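Mediator of RNA polymerase II transcription subunit 18 (Schizosaccharomyces pombe, PDB 3C0T) forms part of the Mediator complex, a coactivator that relays signals from gene-specific regulatory proteins to the RNA polymerase II transcription machinery. Local coordinates at residues Ser73-Asn85 against Arg97-Val109. Residues are numbered along the deposited sequence; the frame is centred on the assembly and turned at random.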
ATOM      1  N   SER A  73       4.038  19.608  -2.691  1.00 78.71           N
ATOM      2  CA  SER A  73       2.732  19.259  -2.139  1.00 80.77           C
ATOM      3  C   SER A  73       1.579  20.141  -2.614  1.00 82.50           C
ATOM      4  O   SER A  73       0.430  19.703  -2.622  1.00 82.71           O
ATOM      5  CB  SER A  73       2.791  19.250  -0.608  1.00 79.91           C
ATOM      6  OG  SER A  73       3.336  20.457  -0.108  1.00 83.08           O
ATOM      7  N   LYS A  74       1.879  21.377  -3.007  1.00 85.19           N
ATOM      8  CA  LYS A  74       0.845  22.287  -3.498  1.00 86.66           C
ATOM      9  C   LYS A  74       0.662  22.137  -5.006  1.00 86.99           C
ATOM     10  O   LYS A  74      -0.384  22.482  -5.557  1.00 86.64           O
ATOM     11  CB  LYS A  74       1.192  23.740  -3.161  1.00 88.80           C
ATOM     12  CG  LYS A  74       0.764  24.177  -1.766  1.00 90.89           C
ATOM     13  CD  LYS A  74       0.763  25.698  -1.649  1.00 93.36           C
ATOM     14  CE  LYS A  74       0.078  26.160  -0.366  1.00 94.97           C
ATOM     15  NZ  LYS A  74      -0.037  27.646  -0.289  1.00 94.32           N
ATOM     16  N   ASN A  75       1.691  21.615  -5.665  1.00 87.70           N
ATOM     17  CA  ASN A  75       1.656  21.396  -7.107  1.00 89.00           C
ATOM     18  C   ASN A  75       1.352  19.937  -7.451  1.00 88.89           C
ATOM     19  O   ASN A  75       1.815  19.434  -8.478  1.00 88.92           O
ATOM     20  CB  ASN A  75       2.997  21.783  -7.737  1.00 90.40           C
ATOM     21  CG  ASN A  75       3.176  23.282  -7.850  1.00 92.85           C
ATOM     22  OD1 ASN A  75       3.131  24.001  -6.851  1.00 94.39           O
ATOM     23  ND2 ASN A  75       3.377  23.763  -9.072  1.00 93.27           N
ATOM     24  N   THR A  76       0.578  19.260  -6.602  1.00 87.58           N
ATOM     25  CA  THR A  76       0.254  17.856  -6.854  1.00 85.34           C
ATOM     26  C   THR A  76      -1.219  17.523  -6.739  1.00 82.76           C
ATOM     27  O   THR A  76      -2.017  18.266  -6.159  1.00 82.73           O
ATOM     28  CB  THR A  76       0.967  16.892  -5.872  1.00 86.65           C
ATOM     29  OG1 THR A  76       2.318  17.311  -5.665  1.00 89.41           O
ATOM     30  CG2 THR A  76       0.971  15.470  -6.440  1.00 86.12           C
ATOM     31  N   GLN A  77      -1.555  16.372  -7.302  1.00 79.25           N
ATOM     32  CA  GLN A  77      -2.900  15.850  -7.251  1.00 74.81           C
ATOM     33  C   GLN A  77      -2.798  14.768  -6.182  1.00 70.69           C
ATOM     34  O   GLN A  77      -1.864  13.964  -6.192  1.00 70.49           O
ATOM     35  CB  GLN A  77      -3.280  15.237  -8.599  1.00 76.08           C
ATOM     36  CG  GLN A  77      -4.725  14.772  -8.681  1.00 79.78           C
ATOM     37  CD  GLN A  77      -5.135  14.378 -10.088  1.00 81.03           C
ATOM     38  OE1 GLN A  77      -6.303  14.090 -10.345  1.00 82.74           O
ATOM     39  NE2 GLN A  77      -4.173  14.364 -11.008  1.00 81.70           N
ATOM     40  N   TRP A  78      -3.733  14.770  -5.244  1.00 65.62           N
ATOM     41  CA  TRP A  78      -3.728  13.778  -4.184  1.00 61.28           C
ATOM     42  C   TRP A  78      -4.908  12.849  -4.311  1.00 59.14           C
ATOM     43  O   TRP A  78      -6.008  13.276  -4.638  1.00 60.13           O
ATOM     44  CB  TRP A  78      -3.820  14.433  -2.805  1.00 60.15           C
ATOM     45  CG  TRP A  78      -2.633  15.221  -2.390  1.00 57.90           C
ATOM     46  CD1 TRP A  78      -2.372  16.529  -2.677  1.00 56.66           C
ATOM     47  CD2 TRP A  78      -1.540  14.758  -1.593  1.00 56.77           C
ATOM     48  NE1 TRP A  78      -1.185  16.912  -2.103  1.00 56.40           N
ATOM     49  CE2 TRP A  78      -0.654  15.843  -1.429  1.00 57.45           C
ATOM     50  CE3 TRP A  78      -1.226  13.529  -0.996  1.00 55.12           C
ATOM     51  CZ2 TRP A  78       0.533  15.737  -0.693  1.00 55.27           C
ATOM     52  CZ3 TRP A  78      -0.050  13.424  -0.267  1.00 53.54           C
ATOM     53  CH2 TRP A  78       0.815  14.524  -0.121  1.00 55.39           C
ATOM     54  N   SER A  79      -4.676  11.570  -4.070  1.00 56.94           N
ATOM     55  CA  SER A  79      -5.762  10.614  -4.075  1.00 53.70           C
ATOM     56  C   SER A  79      -6.060  10.491  -2.589  1.00 53.59           C
ATOM     57  O   SER A  79      -5.147  10.435  -1.760  1.00 52.80           O
ATOM     58  CB  SER A  79      -5.319   9.280  -4.657  1.00 54.38           C
ATOM     59  OG  SER A  79      -5.287   9.347  -6.070  1.00 57.09           O
ATOM     60  N   MET A  80      -7.336  10.482  -2.244  1.00 53.02           N
ATOM     61  CA  MET A  80      -7.731  10.406  -0.851  1.00 53.93           C
ATOM     62  C   MET A  80      -8.412   9.073  -0.584  1.00 52.96           C
ATOM     63  O   MET A  80      -9.400   8.728  -1.230  1.00 53.72           O
ATOM     64  CB  MET A  80      -8.656  11.575  -0.549  1.00 55.25           C
ATOM     65  CG  MET A  80      -8.878  11.859   0.907  1.00 61.47           C
ATOM     66  SD  MET A  80      -9.530  13.536   1.069  1.00 68.31           S
ATOM     67  CE  MET A  80     -11.120  13.341   0.306  1.00 63.68           C
ATOM     68  N   TYR A  81      -7.879   8.319   0.369  1.00 51.75           N
ATOM     69  CA  TYR A  81      -8.440   7.018   0.673  1.00 51.57           C
ATOM     70  C   TYR A  81      -9.010   6.822   2.067  1.00 51.67           C
ATOM     71  O   TYR A  81      -8.568   7.428   3.044  1.00 52.42           O
ATOM     72  CB  TYR A  81      -7.396   5.922   0.460  1.00 51.07           C
ATOM     73  CG  TYR A  81      -6.938   5.708  -0.964  1.00 51.83           C
ATOM     74  CD1 TYR A  81      -5.980   6.539  -1.545  1.00 50.44           C
ATOM     75  CD2 TYR A  81      -7.429   4.641  -1.717  1.00 52.12           C
ATOM     76  CE1 TYR A  81      -5.517   6.306  -2.837  1.00 51.41           C
ATOM     77  CE2 TYR A  81      -6.975   4.399  -3.012  1.00 51.40           C
ATOM     78  CZ  TYR A  81      -6.018   5.232  -3.565  1.00 52.60           C
ATOM     79  OH  TYR A  81      -5.558   4.989  -4.846  1.00 54.35           O
ATOM     80  N   LEU A  82     -10.000   5.942   2.131  1.00 52.57           N
ATOM     81  CA  LEU A  82     -10.631   5.537   3.376  1.00 53.89           C
ATOM     82  C   LEU A  82     -10.546   4.017   3.294  1.00 53.69           C
ATOM     83  O   LEU A  82     -11.221   3.390   2.472  1.00 55.23           O
ATOM     84  CB  LEU A  82     -12.094   5.986   3.447  1.00 53.36           C
ATOM     85  CG  LEU A  82     -12.336   7.429   3.895  1.00 56.31           C
ATOM     86  CD1 LEU A  82     -13.838   7.694   3.931  1.00 56.25           C
ATOM     87  CD2 LEU A  82     -11.725   7.658   5.280  1.00 55.24           C
ATOM     88  N   GLU A  83      -9.698   3.426   4.124  1.00 52.96           N
ATOM     89  CA  GLU A  83      -9.534   1.980   4.102  1.00 53.59           C
ATOM     90  C   GLU A  83     -10.101   1.349   5.364  1.00 53.26           C
ATOM     91  O   GLU A  83      -9.695   1.680   6.476  1.00 51.59           O
ATOM     92  CB  GLU A  83      -8.049   1.634   3.931  1.00 51.86           C
ATOM     93  CG  GLU A  83      -7.397   2.431   2.796  1.00 54.68           C
ATOM     94  CD  GLU A  83      -5.932   2.105   2.580  1.00 55.20           C
ATOM     95  OE1 GLU A  83      -5.234   1.776   3.564  1.00 55.61           O
ATOM     96  OE2 GLU A  83      -5.473   2.198   1.419  1.00 56.61           O
ATOM     97  N   GLY A  84     -11.058   0.449   5.175  1.00 53.95           N
ATOM     98  CA  GLY A  84     -11.670  -0.221   6.303  1.00 55.99           C
ATOM     99  C   GLY A  84     -10.870  -1.434   6.729  1.00 57.33           C
ATOM    100  O   GLY A  84      -9.850  -1.764   6.122  1.00 57.75           O
ATOM    101  N   ASN A  85     -11.328  -2.091   7.789  1.00 57.84           N
ATOM    102  CA  ASN A  85     -10.669  -3.287   8.295  1.00 57.62           C
ATOM    103  C   ASN A  85     -11.092  -4.439   7.393  1.00 57.29           C
ATOM    104  O   ASN A  85     -12.216  -4.447   6.883  1.00 57.48           O
ATOM    105  CB  ASN A  85     -11.113  -3.548   9.734  1.00 58.13           C
ATOM    106  CG  ASN A  85     -10.821  -2.372  10.659  1.00 60.10           C
ATOM    107  OD1 ASN A  85     -11.521  -2.163  11.643  1.00 61.53           O
ATOM    108  ND2 ASN A  85      -9.781  -1.607  10.347  1.00 59.97           N
ATOM    109  N   ARG A  97     -11.454  -6.147   1.966  1.00 48.91           N
ATOM    110  CA  ARG A  97     -11.603  -4.965   2.797  1.00 49.30           C
ATOM    111  C   ARG A  97     -12.203  -3.836   1.978  1.00 51.29           C
ATOM    112  O   ARG A  97     -11.973  -3.744   0.773  1.00 51.84           O
ATOM    113  CB  ARG A  97     -10.259  -4.522   3.369  1.00 48.69           C
ATOM    114  CG  ARG A  97      -9.282  -4.079   2.320  1.00 48.14           C
ATOM    115  CD  ARG A  97      -8.079  -3.430   2.937  1.00 49.61           C
ATOM    116  NE  ARG A  97      -7.164  -2.970   1.901  1.00 53.49           N
ATOM    117  CZ  ARG A  97      -6.182  -2.100   2.103  1.00 52.76           C
ATOM    118  NH1 ARG A  97      -5.980  -1.591   3.307  1.00 51.15           N
ATOM    119  NH2 ARG A  97      -5.406  -1.737   1.092  1.00 53.15           N
ATOM    120  N   PRO A  98     -13.001  -2.973   2.622  1.00 52.09           N
ATOM    121  CA  PRO A  98     -13.629  -1.843   1.930  1.00 52.71           C
ATOM    122  C   PRO A  98     -12.571  -0.786   1.622  1.00 53.34           C
ATOM    123  O   PRO A  98     -11.694  -0.523   2.445  1.00 54.29           O
ATOM    124  CB  PRO A  98     -14.649  -1.326   2.951  1.00 53.01           C
ATOM    125  CG  PRO A  98     -14.866  -2.487   3.884  1.00 51.90           C
ATOM    126  CD  PRO A  98     -13.497  -3.081   4.004  1.00 52.02           C
ATOM    127  N   VAL A  99     -12.646  -0.189   0.443  1.00 53.41           N
ATOM    128  CA  VAL A  99     -11.700   0.852   0.063  1.00 54.74           C
ATOM    129  C   VAL A  99     -12.427   1.900  -0.758  1.00 56.58           C
ATOM    130  O   VAL A  99     -13.011   1.589  -1.792  1.00 56.77           O
ATOM    131  CB  VAL A  99     -10.537   0.302  -0.782  1.00 53.82           C
ATOM    132  CG1 VAL A  99      -9.715   1.459  -1.349  1.00 52.41           C
ATOM    133  CG2 VAL A  99      -9.660  -0.594   0.065  1.00 53.06           C
ATOM    134  N   ASN A 100     -12.394   3.143  -0.292  1.00 57.82           N
ATOM    135  CA  ASN A 100     -13.045   4.234  -1.000  1.00 57.72           C
ATOM    136  C   ASN A 100     -11.997   5.251  -1.395  1.00 57.11           C
ATOM    137  O   ASN A 100     -11.113   5.586  -0.605  1.00 55.37           O
ATOM    138  CB  ASN A 100     -14.112   4.864  -0.115  1.00 60.27           C
ATOM    139  CG  ASN A 100     -15.226   3.892   0.215  1.00 64.51           C
ATOM    140  OD1 ASN A 100     -15.966   3.459  -0.671  1.00 66.39           O
ATOM    141  ND2 ASN A 100     -15.345   3.529   1.487  1.00 65.15           N
ATOM    142  N   ARG A 101     -12.108   5.742  -2.621  1.00 57.91           N
ATOM    143  CA  ARG A 101     -11.145   6.691  -3.156  1.00 60.61           C
ATOM    144  C   ARG A 101     -11.784   7.884  -3.839  1.00 61.26           C
ATOM    145  O   ARG A 101     -12.877   7.789  -4.396  1.00 62.59           O
ATOM    146  CB  ARG A 101     -10.237   5.961  -4.147  1.00 62.97           C
ATOM    147  CG  ARG A 101      -9.360   6.841  -5.024  1.00 67.65           C
ATOM    148  CD  ARG A 101      -8.566   5.963  -5.972  1.00 71.16           C
ATOM    149  NE  ARG A 101      -9.449   5.092  -6.742  1.00 75.87           N
ATOM    150  CZ  ARG A 101      -9.092   3.926  -7.276  1.00 77.35           C
ATOM    151  NH1 ARG A 101      -7.853   3.471  -7.125  1.00 77.29           N
ATOM    152  NH2 ARG A 101      -9.978   3.214  -7.965  1.00 76.92           N
ATOM    153  N   ALA A 102     -11.078   9.006  -3.788  1.00 60.97           N
ATOM    154  CA  ALA A 102     -11.508  10.249  -4.409  1.00 61.80           C
ATOM    155  C   ALA A 102     -10.233  11.046  -4.653  1.00 61.85           C
ATOM    156  O   ALA A 102      -9.390  11.134  -3.770  1.00 61.13           O
ATOM    157  CB  ALA A 102     -12.443  11.011  -3.475  1.00 60.44           C
ATOM    158  N   LYS A 103     -10.081  11.605  -5.848  1.00 63.94           N
ATOM    159  CA  LYS A 103      -8.893  12.390  -6.173  1.00 67.22           C
ATOM    160  C   LYS A 103      -9.191  13.873  -6.004  1.00 68.49           C
ATOM    161  O   LYS A 103     -10.177  14.369  -6.545  1.00 68.68           O
ATOM    162  CB  LYS A 103      -8.468  12.115  -7.612  1.00 68.84           C
ATOM    163  CG  LYS A 103      -8.151  10.660  -7.881  1.00 73.56           C
ATOM    164  CD  LYS A 103      -7.732  10.437  -9.325  1.00 76.87           C
ATOM    165  CE  LYS A 103      -7.354   8.982  -9.564  1.00 78.93           C
ATOM    166  NZ  LYS A 103      -6.962   8.738 -10.982  1.00 82.19           N
ATOM    167  N   LEU A 104      -8.356  14.589  -5.258  1.00 70.05           N
ATOM    168  CA  LEU A 104      -8.610  16.009  -5.065  1.00 72.96           C
ATOM    169  C   LEU A 104      -7.422  16.915  -5.337  1.00 73.76           C
ATOM    170  O   LEU A 104      -6.276  16.557  -5.075  1.00 73.45           O
ATOM    171  CB  LEU A 104      -9.161  16.268  -3.659  1.00 74.94           C
ATOM    172  CG  LEU A 104      -8.265  16.180  -2.427  1.00 76.89           C
ATOM    173  CD1 LEU A 104      -9.129  16.383  -1.186  1.00 77.87           C
ATOM    174  CD2 LEU A 104      -7.568  14.836  -2.372  1.00 79.90           C
ATOM    175  N   THR A 105      -7.724  18.097  -5.867  1.00 76.48           N
ATOM    176  CA  THR A 105      -6.727  19.104  -6.219  1.00 77.85           C
ATOM    177  C   THR A 105      -7.195  20.517  -5.844  1.00 80.38           C
ATOM    178  O   THR A 105      -8.283  20.687  -5.290  1.00 79.92           O
ATOM    179  CB  THR A 105      -6.425  19.053  -7.733  1.00 76.39           C
ATOM    180  OG1 THR A 105      -7.653  18.977  -8.470  1.00 73.16           O
ATOM    181  CG2 THR A 105      -5.585  17.840  -8.061  1.00 77.34           C
ATOM    182  N   ASN A 106      -6.355  21.511  -6.147  1.00 83.71           N
ATOM    183  CA  ASN A 106      -6.615  22.937  -5.876  1.00 86.34           C
ATOM    184  C   ASN A 106      -5.970  23.521  -4.611  1.00 86.25           C
ATOM    185  O   ASN A 106      -6.525  23.421  -3.513  1.00 86.35           O
ATOM    186  CB  ASN A 106      -8.124  23.224  -5.841  1.00 88.85           C
ATOM    187  CG  ASN A 106      -8.704  23.467  -7.220  1.00 91.96           C
ATOM    188  OD1 ASN A 106      -8.463  22.697  -8.155  1.00 93.71           O
ATOM    189  ND2 ASN A 106      -9.483  24.540  -7.353  1.00 92.59           N
ATOM    190  N   GLY A 107      -4.803  24.144  -4.777  1.00 86.29           N
ATOM    191  CA  GLY A 107      -4.110  24.760  -3.654  1.00 85.84           C
ATOM    192  C   GLY A 107      -3.354  23.813  -2.737  1.00 85.69           C
ATOM    193  O   GLY A 107      -2.290  23.297  -3.091  1.00 87.43           O
ATOM    194  N   SER A 108      -3.899  23.591  -1.545  1.00 83.58           N
ATOM    195  CA  SER A 108      -3.280  22.698  -0.575  1.00 79.85           C
ATOM    196  C   SER A 108      -4.329  21.818   0.096  1.00 76.95           C
ATOM    197  O   SER A 108      -4.968  22.224   1.072  1.00 76.19           O
ATOM    198  CB  SER A 108      -2.526  23.505   0.484  1.00 80.95           C
ATOM    199  OG  SER A 108      -1.955  22.652   1.462  1.00 82.22           O
ATOM    200  N   VAL A 109      -4.499  20.614  -0.442  1.00 72.36           N
ATOM    201  CA  VAL A 109      -5.457  19.648   0.080  1.00 69.37           C
ATOM    202  C   VAL A 109      -5.256  19.414   1.575  1.00 67.51           C
ATOM    203  O   VAL A 109      -6.211  19.341   2.343  1.00 67.02           O
ATOM    204  CB  VAL A 109      -5.313  18.315  -0.656  1.00 69.69           C
ATOM    205  CG1 VAL A 109      -6.222  17.272  -0.029  1.00 70.76           C
ATOM    206  CG2 VAL A 109      -5.639  18.513  -2.129  1.00 68.80           C
TER
HETATM  207  O   HOH W   1      -7.112  -1.520   5.860  1.00 49.93           O
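Trp78 and Leu104 exchange two backbone hydrogen bonds, Leu104 N to Trp78 O at 2.8 Å and Trp78 N to Leu104 O at 3.1 Å. Met80 with Ala102 and Leu82 with Asn100 repeat this two-way exchange, and Gly84 N reaches Pro98 O in one further bond; Pro98, which lacks an N-H, can offer only its carbonyl here. Strands 78-83 and 95-104 therefore run antiparallel, as the two arms of a β-hairpin within the large curled antiparallel sheet of Med18. Strand 56-61 pairs with the other edge of 78-83, while strand 2-10 flanks the second arm.

Apolar packing gathers on the face bearing Trp78, Met80 and Leu104. Leu104 spreads its branches: CD2 rests against Trp78 CB, and CD1 lies 3.7 Å from Met80 SD, the Met80 and Leu104 side chains crossing at about a right angle. Trp78 CD1 also meets Val109 CG2 at the start of the following helix, and its NE1 donates to Ser73 O, in the carbonyl plane and on a lone pair, which would help hold the indole in its rotation.

On the opposite face, Arg101 lies alongside Tyr81. The flat tyrosine ring offers a face on which arginine's long methylene chain can lie: chi1 of 168° turns CG away from the backbone N and over the ring in a CH-pi contact, 4.2 Å from the centroid, whereas Val99 CG1 sits at the ring edge.

Charge pairing lies farther along this face: Glu83 OE1 and Arg97 NH1 form a loose salt bridge of 3.5 Å, the carboxylate and guanidinium planes 57° apart. Arg97's long, multiply donating side chain also lets NH2 bind Glu3, while a water links NH1 to Gly84 O.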